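Local structure of aminotransferase, class I (Staphylococcus aureus, 2O1B) at residues N192-T197 with K334-W340; S349-E353 with A365-P369. The protein probably transfers amino groups between amino acids such as aspartate and 2-oxo acids, using bound pyridoxal-5'-phosphate. All blocks are in the same frame, centred on the assembly; numbering follows the deposited sequence.

Contact 1: residues N192-T197 with K334-W340; sequences NPTGST and KGGIYVW
Pro193 and Thr194 lie over one face of the Trp340 indole, where the Asn-Pro loop of this fold-type I aminotransferase, which carries Asn192 to the cofactor, meets the antiparallel sheet of the C-terminal part. Two CH-pi contacts share that face: Pro193 CG sits 3.8 Å from the centroid of the six-membered ring of Trp340, and Thr194 CG2 lies over the five-membered ring. Trp340 CG is anti to the backbone N (chi1 -174°), which swings the indole out alongside the proline ring, pointing the same way. The cis peptide before Pro193 turns the chain sharply, leaving the rigid proline against this broad apolar surface. Tyr167 takes the indole N-H, and Tyr377 stacks on the tryptophan.

Beside it, the Asn192 amide lies obliquely to the Tyr338 ring, their planes 32° apart, with Asn192 CG 3.7 Å from Tyr338 CE2. The polar ends are engaged elsewhere: Asn192 ND2 bonds PLP O3, its OD1 accepts from Arg379, and Tyr338 OH pairs with Tyr223. An asparagine suits this place because one amide can donate to the cofactor and accept from an arginine.

Gly195, at positive phi (76°), offers its carbonyl to two amides: Gly335 N lies in the carbonyl plane, Lys334 N well above it. With no side chain, Gly195 can lie with its CA 5.1 Å from Gly335 CA. Thr197 crosses the extended Lys334 chain, its OG1 3.4 Å from Lys334 CD. The ammonium bonds His166, and water 3 links Lys334 NZ, at 2.8 Å, to Thr197 O.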
# COMPACT_ATOMS: atom_id res chain seq x y z
N ASN A 192 6.11 10.72 -19.28
CA ASN A 192 4.68 10.61 -19.45
C ASN A 192 4.15 12.00 -19.11
O ASN A 192 4.18 12.38 -17.94
CB ASN A 192 4.14 9.54 -18.50
CG ASN A 192 2.65 9.24 -18.71
OD1 ASN A 192 1.93 9.98 -19.39
ND2 ASN A 192 2.18 8.13 -18.12
N PRO A 193 3.56 12.72 -20.08
CA PRO A 193 2.96 12.26 -21.34
C PRO A 193 3.71 12.45 -22.68
O PRO A 193 3.20 11.99 -23.72
CB PRO A 193 1.71 13.13 -21.40
CG PRO A 193 2.27 14.52 -20.87
CD PRO A 193 3.38 14.17 -19.91
N THR A 194 4.87 13.12 -22.66
CA THR A 194 5.48 13.63 -23.91
C THR A 194 6.31 12.59 -24.68
O THR A 194 6.61 12.80 -25.86
CB THR A 194 6.37 14.86 -23.65
OG1 THR A 194 7.58 14.44 -23.01
CG2 THR A 194 5.65 15.91 -22.80
N GLY A 195 6.68 11.49 -24.03
CA GLY A 195 7.47 10.41 -24.66
C GLY A 195 8.95 10.74 -24.86
O GLY A 195 9.67 10.00 -25.55
N SER A 196 9.38 11.85 -24.25
CA SER A 196 10.74 12.35 -24.34
C SER A 196 11.68 11.40 -23.62
O SER A 196 11.31 10.80 -22.62
CB SER A 196 10.82 13.72 -23.66
OG SER A 196 9.83 14.62 -24.16
N THR A 197 12.90 11.27 -24.14
CA THR A 197 13.91 10.39 -23.56
C THR A 197 15.12 11.20 -23.06
O THR A 197 15.30 12.35 -23.46
CB THR A 197 14.40 9.33 -24.56
OG1 THR A 197 14.78 9.95 -25.79
CG2 THR A 197 13.28 8.28 -24.83
N LYS A 334 9.80 9.22 -28.47
CA LYS A 334 11.12 8.56 -28.48
C LYS A 334 11.13 7.32 -27.60
O LYS A 334 12.00 6.46 -27.72
CB LYS A 334 12.20 9.54 -28.04
CG LYS A 334 12.25 10.85 -28.83
CD LYS A 334 13.42 11.70 -28.36
CE LYS A 334 13.24 13.16 -28.69
NZ LYS A 334 14.36 13.89 -28.05
N GLY A 335 10.17 7.27 -26.69
CA GLY A 335 9.94 6.11 -25.83
C GLY A 335 8.56 6.15 -25.20
O GLY A 335 7.76 7.06 -25.46
N GLY A 336 8.27 5.15 -24.37
CA GLY A 336 6.95 5.05 -23.75
C GLY A 336 5.94 4.45 -24.71
O GLY A 336 6.32 3.82 -25.69
N ILE A 337 4.66 4.66 -24.43
CA ILE A 337 3.61 4.01 -25.20
C ILE A 337 2.59 5.01 -25.80
O ILE A 337 1.52 4.60 -26.24
CB ILE A 337 2.88 2.92 -24.35
CG1 ILE A 337 2.19 3.55 -23.13
CG2 ILE A 337 3.88 1.81 -23.91
CD1 ILE A 337 1.26 2.61 -22.40
N TYR A 338 2.93 6.30 -25.83
CA TYR A 338 2.00 7.35 -26.27
C TYR A 338 2.51 8.21 -27.43
O TYR A 338 3.71 8.24 -27.72
CB TYR A 338 1.63 8.28 -25.10
CG TYR A 338 1.43 7.61 -23.76
CD1 TYR A 338 0.19 7.08 -23.40
CD2 TYR A 338 2.47 7.53 -22.84
CE1 TYR A 338 -0.01 6.48 -22.16
CE2 TYR A 338 2.29 6.93 -21.60
CZ TYR A 338 1.05 6.41 -21.27
OH TYR A 338 0.86 5.81 -20.03
N VAL A 339 1.58 8.91 -28.09
CA VAL A 339 1.95 10.07 -28.92
C VAL A 339 1.32 11.35 -28.34
O VAL A 339 0.17 11.34 -27.91
CB VAL A 339 1.65 9.85 -30.43
CG1 VAL A 339 2.11 11.05 -31.28
CG2 VAL A 339 2.34 8.59 -30.94
N TRP A 340 2.11 12.41 -28.28
CA TRP A 340 1.74 13.72 -27.71
C TRP A 340 1.33 14.57 -28.90
O TRP A 340 2.18 14.96 -29.71
CB TRP A 340 2.97 14.27 -26.97
CG TRP A 340 2.89 15.54 -26.14
CD1 TRP A 340 3.72 16.62 -26.23
CD2 TRP A 340 1.99 15.82 -25.05
NE1 TRP A 340 3.40 17.56 -25.29
CE2 TRP A 340 2.35 17.10 -24.55
CE3 TRP A 340 0.94 15.12 -24.45
CZ2 TRP A 340 1.66 17.70 -23.49
CZ3 TRP A 340 0.25 15.72 -23.39
CH2 TRP A 340 0.61 17.00 -22.92
O HOH W 1 4.23 10.23 -25.98
O HOH W 2 5.11 11.93 -28.11
O HOH W 3 13.75 14.13 -25.37

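Contact 2: residues S349-E353 with A365-P369; sequences SEQFE and APGKP
Ser349, in the first turn of helix 349-360, packs against Pro366 and the start of the turn that follows strand 365-366, an edge strand of the antiparallel sheet in the C-terminal part of this aminotransferase. Helix 349-360 leads through a short connection to the strand, and its first turn packs on the residues leaving that strand. Ser349 CB comes 3.4 Å from Gly367 N. With OG held between the backbone N and the carbonyl carbon (chi1 77°), the hydroxyl reaches past Pro366 to Lys368 N, which donates a weak, bent bond of 3.2 Å to Ser349 OG. Serine is small enough to let the two backbones approach, and Gly367, without a side chain, lets Ser349 CB come close to its N.

One turn along the helix, Glu353 crosses Pro366 obliquely. Its CG stands anti to the backbone N (chi1 178°), and the extended chain brings the carboxylate to the CG and CD side of the pyrrolidine ring, with Glu353 CD 3.7 Å from Pro366 CD. This is van der Waals contact; the compact ring of Pro366 is touched at CB by the serine hydroxyl and at CG and CD by the glutamate.

Toward the solvent, Glu350 and Lys368 cross, both with long chains that can lie along a partly exposed surface. The lysine is met along its aliphatic part. Opposite charges here may attract weakly through space, since NZ of Lys368 stays 5.4 Å from OE2 of Glu350, while that same OE2 is 3.4 Å from Lys368 CD.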
# COMPACT_ATOMS: atom_id res chain seq x y z
N SER A 349 -7.10 21.38 -24.55
CA SER A 349 -6.99 19.93 -24.40
C SER A 349 -8.31 19.27 -23.98
O SER A 349 -8.65 18.17 -24.43
CB SER A 349 -5.86 19.57 -23.42
OG SER A 349 -6.24 19.77 -22.07
N GLU A 350 -9.05 19.96 -23.12
CA GLU A 350 -10.31 19.44 -22.60
C GLU A 350 -11.44 19.58 -23.61
O GLU A 350 -12.29 18.69 -23.74
CB GLU A 350 -10.65 20.10 -21.26
CG GLU A 350 -9.66 19.75 -20.14
CD GLU A 350 -10.02 20.40 -18.80
OE1 GLU A 350 -10.32 19.65 -17.85
OE2 GLU A 350 -10.01 21.66 -18.70
N GLN A 351 -11.45 20.70 -24.34
CA GLN A 351 -12.39 20.90 -25.44
C GLN A 351 -12.15 19.91 -26.57
O GLN A 351 -13.09 19.37 -27.14
CB GLN A 351 -12.32 22.33 -25.96
CG GLN A 351 -13.00 23.35 -25.06
CD GLN A 351 -12.62 24.77 -25.39
OE1 GLN A 351 -11.61 25.04 -26.04
NE2 GLN A 351 -13.45 25.72 -24.93
N PHE A 352 -10.88 19.66 -26.89
CA PHE A 352 -10.53 18.68 -27.91
C PHE A 352 -10.82 17.26 -27.44
O PHE A 352 -11.25 16.43 -28.23
CB PHE A 352 -9.06 18.83 -28.34
CG PHE A 352 -8.73 18.17 -29.66
CD1 PHE A 352 -7.58 17.40 -29.80
CD2 PHE A 352 -9.56 18.33 -30.78
CE1 PHE A 352 -7.25 16.80 -31.01
CE2 PHE A 352 -9.25 17.73 -32.00
CZ PHE A 352 -8.08 16.96 -32.12
N GLU A 353 -10.61 17.00 -26.15
CA GLU A 353 -10.96 15.69 -25.57
C GLU A 353 -12.46 15.42 -25.73
O GLU A 353 -12.85 14.35 -26.19
CB GLU A 353 -10.57 15.61 -24.09
CG GLU A 353 -10.96 14.29 -23.42
CD GLU A 353 -11.26 14.41 -21.93
OE1 GLU A 353 -11.17 15.53 -21.36
OE2 GLU A 353 -11.59 13.36 -21.32
N ALA A 365 -6.35 11.26 -23.48
CA ALA A 365 -6.00 11.94 -22.26
C ALA A 365 -5.67 13.40 -22.57
O ALA A 365 -4.73 13.67 -23.32
CB ALA A 365 -4.84 11.25 -21.57
N PRO A 366 -6.43 14.33 -21.99
CA PRO A 366 -6.15 15.75 -22.15
C PRO A 366 -4.81 16.11 -21.51
O PRO A 366 -4.46 15.56 -20.47
CB PRO A 366 -7.30 16.43 -21.39
CG PRO A 366 -7.78 15.41 -20.42
CD PRO A 366 -7.62 14.10 -21.15
N GLY A 367 -4.09 17.02 -22.13
CA GLY A 367 -2.81 17.46 -21.60
C GLY A 367 -2.89 18.19 -20.28
O GLY A 367 -1.90 18.25 -19.55
N LYS A 368 -4.06 18.75 -19.96
CA LYS A 368 -4.18 19.67 -18.81
C LYS A 368 -3.67 19.11 -17.47
O LYS A 368 -2.81 19.73 -16.85
CB LYS A 368 -5.59 20.24 -18.66
CG LYS A 368 -5.75 21.16 -17.43
CD LYS A 368 -6.86 22.18 -17.61
CE LYS A 368 -7.15 22.95 -16.32
NZ LYS A 368 -5.91 23.54 -15.73
N PRO A 369 -4.20 17.95 -17.02
CA PRO A 369 -3.72 17.36 -15.76
C PRO A 369 -2.22 17.06 -15.72
O PRO A 369 -1.68 16.85 -14.64
CB PRO A 369 -4.53 16.06 -15.65
CG PRO A 369 -5.06 15.80 -17.00
CD PRO A 369 -5.27 17.14 -17.61

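From the N terminus, the chain leaves strand 182-187 of the large mixed sheet and forms the loop 192-197 before helix 200-210. Contact 1 closes a long loop of 136 residues, about half of them helical, when 334-340 returns to that loop. The chain then runs on from strand 338-342 into helix 349-360, and contact 2 closes a short loop of 11 residues at 365-369. The two loops follow in series, neither nesting nor crossing. Strands 338-342 and 365-366 flank strand 377-381 in the small antiparallel sheet, so contact 1 ties it to the cofactor-side loop and contact 2 to a helix. The contacts meet where Trp340 CH2 packs 3.7 Å from Gly367 CA.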